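Long-range contacts in mutT/nudix family protein (Listeria innocua, PDB 3I9X), which is probably a hydrolase of the Nudix family, its substrate not established, the chain here being the part that carries the Nudix domain: residues G27-M32 and G116-R121; P100-G105 and A122-V127. All coordinates share one frame; numbering follows the deposited sequence.

Contact 1: residues G27-M32 and G116-R121; sequences GYTSDM and GWIISR
G27 lies beside I118 and S30 beside R121 in a parallel ladder that pairs strand 27-40 with strand 118-126 in the mixed sheet of the Nudix domain. I119 uses both its backbone groups: its N donates to G27 O at 3.0 Å, and its O accepts T29 N at 2.8 Å. Two residues further on, R121 N donates to T29 O at 2.8 Å and R121 O takes D31 N. G27 N makes just a weak bond to W117 O.

A polar group gathers on the face of T29 and S120. S120 OG donates a hydrogen bond to D31 OD2 at 2.8 Å, on that oxygen's anti lone pair, while T29 OG1 meets the same oxygen at 3.0 Å from 41° above the carboxylate plane. T29 has chi1 65°, which directs its hydroxyl this way and sends CG2 to I118 CG2, 3.7 Å off.

On the reverse face, I119 O sits at the edge of the Y28 ring, 3.3 Å from Y28 CD1. R121 runs alongside Y28, pointing the same way, with R121 CB 3.7 Å from Y28 OH, oblique to the ring. Y28 OH goes on to D108 of the second subunit and R121 NH1 to G105 O.

The two hydroxyls on OD2 probably hold the D31 carboxylate's rotation; a glycerol there, probably from the crystallisation liquor, may mark a pocket, while the Y28 face serves the dimer.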
loop_
_atom_site.group_PDB
_atom_site.type_symbol
_atom_site.label_atom_id
_atom_site.label_comp_id
_atom_site.label_asym_id
_atom_site.label_seq_id
_atom_site.Cartn_x
_atom_site.Cartn_y
_atom_site.Cartn_z
ATOM N N GLY A 27 -3.648 -14.018 -0.067
ATOM C CA GLY A 27 -4.275 -13.217 -1.117
ATOM C C GLY A 27 -3.904 -11.754 -1.081
ATOM O O GLY A 27 -3.550 -11.215 -0.050
ATOM N N TYR A 28 -4.013 -11.140 -2.246
ATOM C CA TYR A 28 -3.838 -9.732 -2.422
ATOM C C TYR A 28 -5.048 -9.255 -3.170
ATOM O O TYR A 28 -5.321 -9.766 -4.254
ATOM C CB TYR A 28 -2.584 -9.520 -3.286
ATOM C CG TYR A 28 -2.134 -8.106 -3.491
ATOM C CD1 TYR A 28 -2.190 -7.156 -2.452
ATOM C CD2 TYR A 28 -1.540 -7.722 -4.694
ATOM C CE1 TYR A 28 -1.721 -5.878 -2.643
ATOM C CE2 TYR A 28 -1.070 -6.443 -4.885
ATOM C CZ TYR A 28 -1.147 -5.514 -3.864
ATOM O OH TYR A 28 -0.661 -4.218 -4.079
ATOM N N THR A 29 -5.731 -8.240 -2.630
ATOM C CA THR A 29 -6.883 -7.640 -3.295
ATOM C C THR A 29 -6.720 -6.142 -3.598
ATOM O O THR A 29 -5.913 -5.445 -2.991
ATOM C CB THR A 29 -8.182 -7.838 -2.495
ATOM O OG1 THR A 29 -8.071 -7.141 -1.265
ATOM C CG2 THR A 29 -8.416 -9.308 -2.176
ATOM N N SER A 30 -7.464 -5.708 -4.608
ATOM C CA SER A 30 -7.584 -4.330 -5.025
ATOM C C SER A 30 -9.023 -3.915 -4.741
ATOM O O SER A 30 -9.942 -4.430 -5.375
ATOM C CB SER A 30 -7.326 -4.258 -6.513
ATOM O OG SER A 30 -6.987 -2.955 -6.901
ATOM N N ASP A 31 -9.228 -3.082 -3.729
ATOM C CA ASP A 31 -10.580 -2.640 -3.322
ATOM C C ASP A 31 -10.788 -1.156 -3.608
ATOM O O ASP A 31 -9.888 -0.336 -3.385
ATOM C CB ASP A 31 -10.784 -2.967 -1.838
ATOM C CG ASP A 31 -10.822 -4.468 -1.588
ATOM O OD1 ASP A 31 -11.623 -5.136 -2.288
ATOM O OD2 ASP A 31 -10.037 -4.986 -0.748
ATOM N N MET A 32 -11.993 -0.833 -4.079
ATOM C CA MET A 32 -12.316 0.467 -4.651
ATOM C C MET A 32 -13.442 1.194 -3.922
ATOM O O MET A 32 -14.584 0.735 -3.899
ATOM C CB MET A 32 -12.751 0.301 -6.101
ATOM C CG MET A 32 -11.756 -0.571 -6.967
ATOM S SD MET A 32 -12.076 -0.463 -8.785
ATOM C CE MET A 32 -12.868 1.199 -8.654
ATOM N N GLY A 116 -8.562 -15.745 5.483
ATOM C CA GLY A 116 -7.109 -15.960 5.650
ATOM C C GLY A 116 -6.258 -14.681 5.797
ATOM O O GLY A 116 -6.708 -13.664 6.317
ATOM N N TRP A 117 -5.006 -14.753 5.363
ATOM C CA TRP A 117 -4.085 -13.593 5.428
ATOM C C TRP A 117 -4.215 -12.830 4.096
ATOM O O TRP A 117 -3.595 -13.218 3.086
ATOM C CB TRP A 117 -2.650 -14.094 5.682
ATOM C CG TRP A 117 -1.583 -13.045 5.813
ATOM C CD1 TRP A 117 -1.754 -11.713 5.964
ATOM C CD2 TRP A 117 -0.172 -13.284 5.869
ATOM N NE1 TRP A 117 -0.530 -11.093 6.082
ATOM C CE2 TRP A 117 0.456 -12.042 6.027
ATOM C CE3 TRP A 117 0.618 -14.436 5.808
ATOM C CZ2 TRP A 117 1.844 -11.912 6.140
ATOM C CZ3 TRP A 117 2.006 -14.312 5.901
ATOM C CH2 TRP A 117 2.602 -13.062 6.065
ATOM N N ILE A 118 -5.107 -11.833 4.050
ATOM C CA ILE A 118 -5.388 -11.170 2.755
ATOM C C ILE A 118 -5.059 -9.695 2.913
ATOM O O ILE A 118 -5.471 -9.055 3.883
ATOM C CB ILE A 118 -6.840 -11.435 2.253
ATOM C CG1 ILE A 118 -7.035 -12.932 1.971
ATOM C CG2 ILE A 118 -7.126 -10.691 0.964
ATOM C CD1 ILE A 118 -8.473 -13.377 2.038
ATOM N N ILE A 119 -4.231 -9.204 2.005
ATOM C CA ILE A 119 -3.746 -7.839 2.039
ATOM C C ILE A 119 -4.508 -7.087 0.962
ATOM O O ILE A 119 -4.570 -7.546 -0.207
ATOM C CB ILE A 119 -2.251 -7.807 1.743
ATOM C CG1 ILE A 119 -1.480 -8.546 2.860
ATOM C CG2 ILE A 119 -1.741 -6.379 1.594
ATOM C CD1 ILE A 119 -0.295 -9.365 2.300
ATOM N N SER A 120 -5.156 -5.994 1.376
ATOM C CA SER A 120 -5.912 -5.151 0.466
ATOM C C SER A 120 -5.209 -3.844 0.134
ATOM O O SER A 120 -4.874 -3.097 1.018
ATOM C CB SER A 120 -7.273 -4.808 1.066
ATOM O OG SER A 120 -7.793 -3.672 0.414
ATOM N N ARG A 121 -5.063 -3.561 -1.151
ATOM C CA ARG A 121 -4.637 -2.282 -1.658
ATOM C C ARG A 121 -5.892 -1.471 -2.023
ATOM O O ARG A 121 -6.696 -1.849 -2.878
ATOM C CB ARG A 121 -3.707 -2.515 -2.855
ATOM C CG ARG A 121 -3.089 -1.267 -3.571
ATOM C CD ARG A 121 -2.727 -0.226 -2.671
ATOM N NE ARG A 121 -1.770 0.715 -3.227
ATOM C CZ ARG A 121 -1.352 1.811 -2.590
ATOM N NH1 ARG A 121 -1.822 2.118 -1.388
ATOM N NH2 ARG A 121 -0.436 2.602 -3.158
#

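Contact 2: residues P100-G105 and A122-V127; sequences PLIPFG and AFYAIV
A122 O is gripped by two successive amides of the neighbouring strand: F104 N at 2.9 Å, and G105 N in a weak bond of 3.5 Å. Both residues thus face A122, which makes this a classic beta bulge. A122 N returns a bond to G105 O, 3.0 Å long, arriving from above the carbonyl plane.

Before the bulge the antiparallel pairing is regular. I102 and Y124 form a hydrogen-bonded pair, I102 N reaching Y124 O at 2.8 Å while I102 O accepts Y124 N in the carbonyl plane. P103, with no N-H to give, falls at the non-hydrogen-bonded pair with F123, where its place in the ladder demands none. Farther out, a water bridges P100 O and I126 N.

On the Y124 side, I102 CB stands over the centre of the Y124 ring, 3.7 Å from its centroid and 10° off the normal, and I102 CG2 touches Y124 CE2 at 3.5 Å. Y124 has chi1 72°, tucking CG between the backbone N and carbonyl carbon and laying the ring against I102. F104 takes A122 CB over one face, 3.6 Å from its CZ, and F123 O at its edge, 3.4 Å from CE2. Helix 161-177 covers this side through A168 and I172.

Across the sheet, L101 CB and the P103 ring pack on F123 CD1, and L101 CD2 meets A125 CB; L101 and F123 also reach A86 of helix 82-94. The hairpin is therefore a middle layer between helices, as in the alpha-beta-alpha sandwich of Nudix domains, with the bulge absorbing one extra residue without losing the F104 N bond.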
loop_
_atom_site.group_PDB
_atom_site.type_symbol
_atom_site.label_atom_id
_atom_site.label_comp_id
_atom_site.label_asym_id
_atom_site.label_seq_id
_atom_site.Cartn_x
_atom_site.Cartn_y
_atom_site.Cartn_z
ATOM N N PRO A 100 -8.716 8.037 -13.303
ATOM C CA PRO A 100 -7.617 7.827 -12.371
ATOM C C PRO A 100 -8.133 7.425 -10.995
ATOM O O PRO A 100 -9.076 8.009 -10.469
ATOM C CB PRO A 100 -6.898 9.185 -12.329
ATOM C CG PRO A 100 -7.397 9.946 -13.535
ATOM C CD PRO A 100 -8.812 9.446 -13.717
ATOM N N LEU A 101 -7.500 6.386 -10.492
ATOM C CA LEU A 101 -7.759 5.760 -9.224
ATOM C C LEU A 101 -6.696 6.267 -8.270
ATOM O O LEU A 101 -5.498 6.187 -8.597
ATOM C CB LEU A 101 -7.617 4.257 -9.399
ATOM C CG LEU A 101 -8.693 3.564 -10.262
ATOM C CD1 LEU A 101 -8.318 2.127 -10.421
ATOM C CD2 LEU A 101 -10.068 3.660 -9.611
ATOM N N ILE A 102 -7.129 6.853 -7.149
ATOM C CA ILE A 102 -6.233 7.422 -6.165
ATOM C C ILE A 102 -5.959 6.381 -5.035
ATOM O O ILE A 102 -6.872 5.907 -4.383
ATOM C CB ILE A 102 -6.845 8.695 -5.565
ATOM C CG1 ILE A 102 -7.282 9.663 -6.693
ATOM C CG2 ILE A 102 -5.882 9.351 -4.480
ATOM C CD1 ILE A 102 -6.163 9.986 -7.729
ATOM N N PRO A 103 -4.692 6.001 -4.834
ATOM C CA PRO A 103 -4.420 5.023 -3.755
ATOM C C PRO A 103 -4.611 5.695 -2.426
ATOM O O PRO A 103 -4.240 6.868 -2.291
ATOM C CB PRO A 103 -2.955 4.645 -3.946
ATOM C CG PRO A 103 -2.396 5.521 -5.075
ATOM C CD PRO A 103 -3.525 6.301 -5.687
ATOM N N PHE A 104 -5.237 5.039 -1.462
ATOM C CA PHE A 104 -5.299 5.703 -0.163
ATOM C C PHE A 104 -4.876 4.867 0.992
ATOM O O PHE A 104 -4.706 5.404 2.093
ATOM C CB PHE A 104 -6.662 6.367 0.128
ATOM C CG PHE A 104 -7.758 5.398 0.387
ATOM C CD1 PHE A 104 -8.080 5.041 1.665
ATOM C CD2 PHE A 104 -8.451 4.839 -0.639
ATOM C CE1 PHE A 104 -9.057 4.138 1.903
ATOM C CE2 PHE A 104 -9.499 3.914 -0.384
ATOM C CZ PHE A 104 -9.785 3.582 0.869
ATOM N N GLY A 105 -4.757 3.571 0.797
ATOM C CA GLY A 105 -3.986 2.794 1.772
ATOM C C GLY A 105 -3.756 1.338 1.453
ATOM O O GLY A 105 -3.980 0.860 0.323
ATOM N N ALA A 122 -6.092 -0.361 -1.342
ATOM C CA ALA A 122 -7.332 0.371 -1.489
ATOM C C ALA A 122 -7.167 1.658 -2.300
ATOM O O ALA A 122 -6.170 2.377 -2.160
ATOM C CB ALA A 122 -7.893 0.641 -0.156
ATOM N N PHE A 123 -8.113 1.907 -3.178
ATOM C CA PHE A 123 -8.108 3.069 -4.032
ATOM C C PHE A 123 -9.454 3.770 -3.881
ATOM O O PHE A 123 -10.466 3.092 -3.585
ATOM C CB PHE A 123 -7.989 2.651 -5.498
ATOM C CG PHE A 123 -6.696 1.918 -5.860
ATOM C CD1 PHE A 123 -5.607 2.610 -6.423
ATOM C CD2 PHE A 123 -6.616 0.538 -5.751
ATOM C CE1 PHE A 123 -4.435 1.954 -6.789
ATOM C CE2 PHE A 123 -5.449 -0.146 -6.123
ATOM C CZ PHE A 123 -4.350 0.567 -6.630
ATOM N N TYR A 124 -9.498 5.084 -4.108
ATOM C CA TYR A 124 -10.780 5.732 -4.400
ATOM C C TYR A 124 -10.852 6.355 -5.780
ATOM O O TYR A 124 -9.846 6.649 -6.383
ATOM C CB TYR A 124 -11.126 6.789 -3.375
ATOM C CG TYR A 124 -10.343 8.102 -3.369
ATOM C CD1 TYR A 124 -10.670 9.145 -4.217
ATOM C CD2 TYR A 124 -9.363 8.319 -2.422
ATOM C CE1 TYR A 124 -10.003 10.375 -4.132
ATOM C CE2 TYR A 124 -8.677 9.527 -2.336
ATOM C CZ TYR A 124 -9.001 10.552 -3.187
ATOM O OH TYR A 124 -8.295 11.739 -3.082
ATOM N N ALA A 125 -12.064 6.563 -6.253
ATOM C CA ALA A 125 -12.312 7.287 -7.492
ATOM C C ALA A 125 -13.555 8.150 -7.305
ATOM O O ALA A 125 -14.476 7.783 -6.548
ATOM C CB ALA A 125 -12.519 6.315 -8.643
ATOM N N ILE A 126 -13.571 9.288 -8.001
ATOM C CA ILE A 126 -14.723 10.175 -8.066
ATOM C C ILE A 126 -15.233 10.204 -9.500
ATOM O O ILE A 126 -14.574 10.708 -10.387
ATOM C CB ILE A 126 -14.380 11.564 -7.571
ATOM C CG1 ILE A 126 -13.900 11.488 -6.130
ATOM C CG2 ILE A 126 -15.604 12.523 -7.652
ATOM C CD1 ILE A 126 -13.034 12.635 -5.746
ATOM N N VAL A 127 -16.397 9.616 -9.743
ATOM C CA VAL A 127 -16.889 9.475 -11.101
ATOM C C VAL A 127 -18.205 10.230 -11.223
ATOM O O VAL A 127 -18.737 10.690 -10.222
ATOM C CB VAL A 127 -16.991 8.000 -11.482
ATOM C CG1 VAL A 127 -15.678 7.281 -11.112
ATOM C CG2 VAL A 127 -18.182 7.336 -10.785
HETATM O O HOH W 1 -10.994 9.829 -9.252
#

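In the fold
From the N terminus, strand 27-40 comes first. Contact 1 closes a long loop on it, since 83 residues, among them strands 43-52 and 69-75 and helix 82-94, intervene before 116-121 arrives alongside. Contact 2 closes a much shorter one, the hairpin of strands 102-107 and 118-126. The segments alternate along the chain, so the two closures cross. Strand 118-126 serves both, with 27-40 parallel along one edge and 102-107 antiparallel along the other; contact 1 samples its first half and contact 2 its second. The two contacts touch directly where D31 O meets F123 N and R121 NH1 meets G105 O, linking three strands of the mixed Nudix sheet.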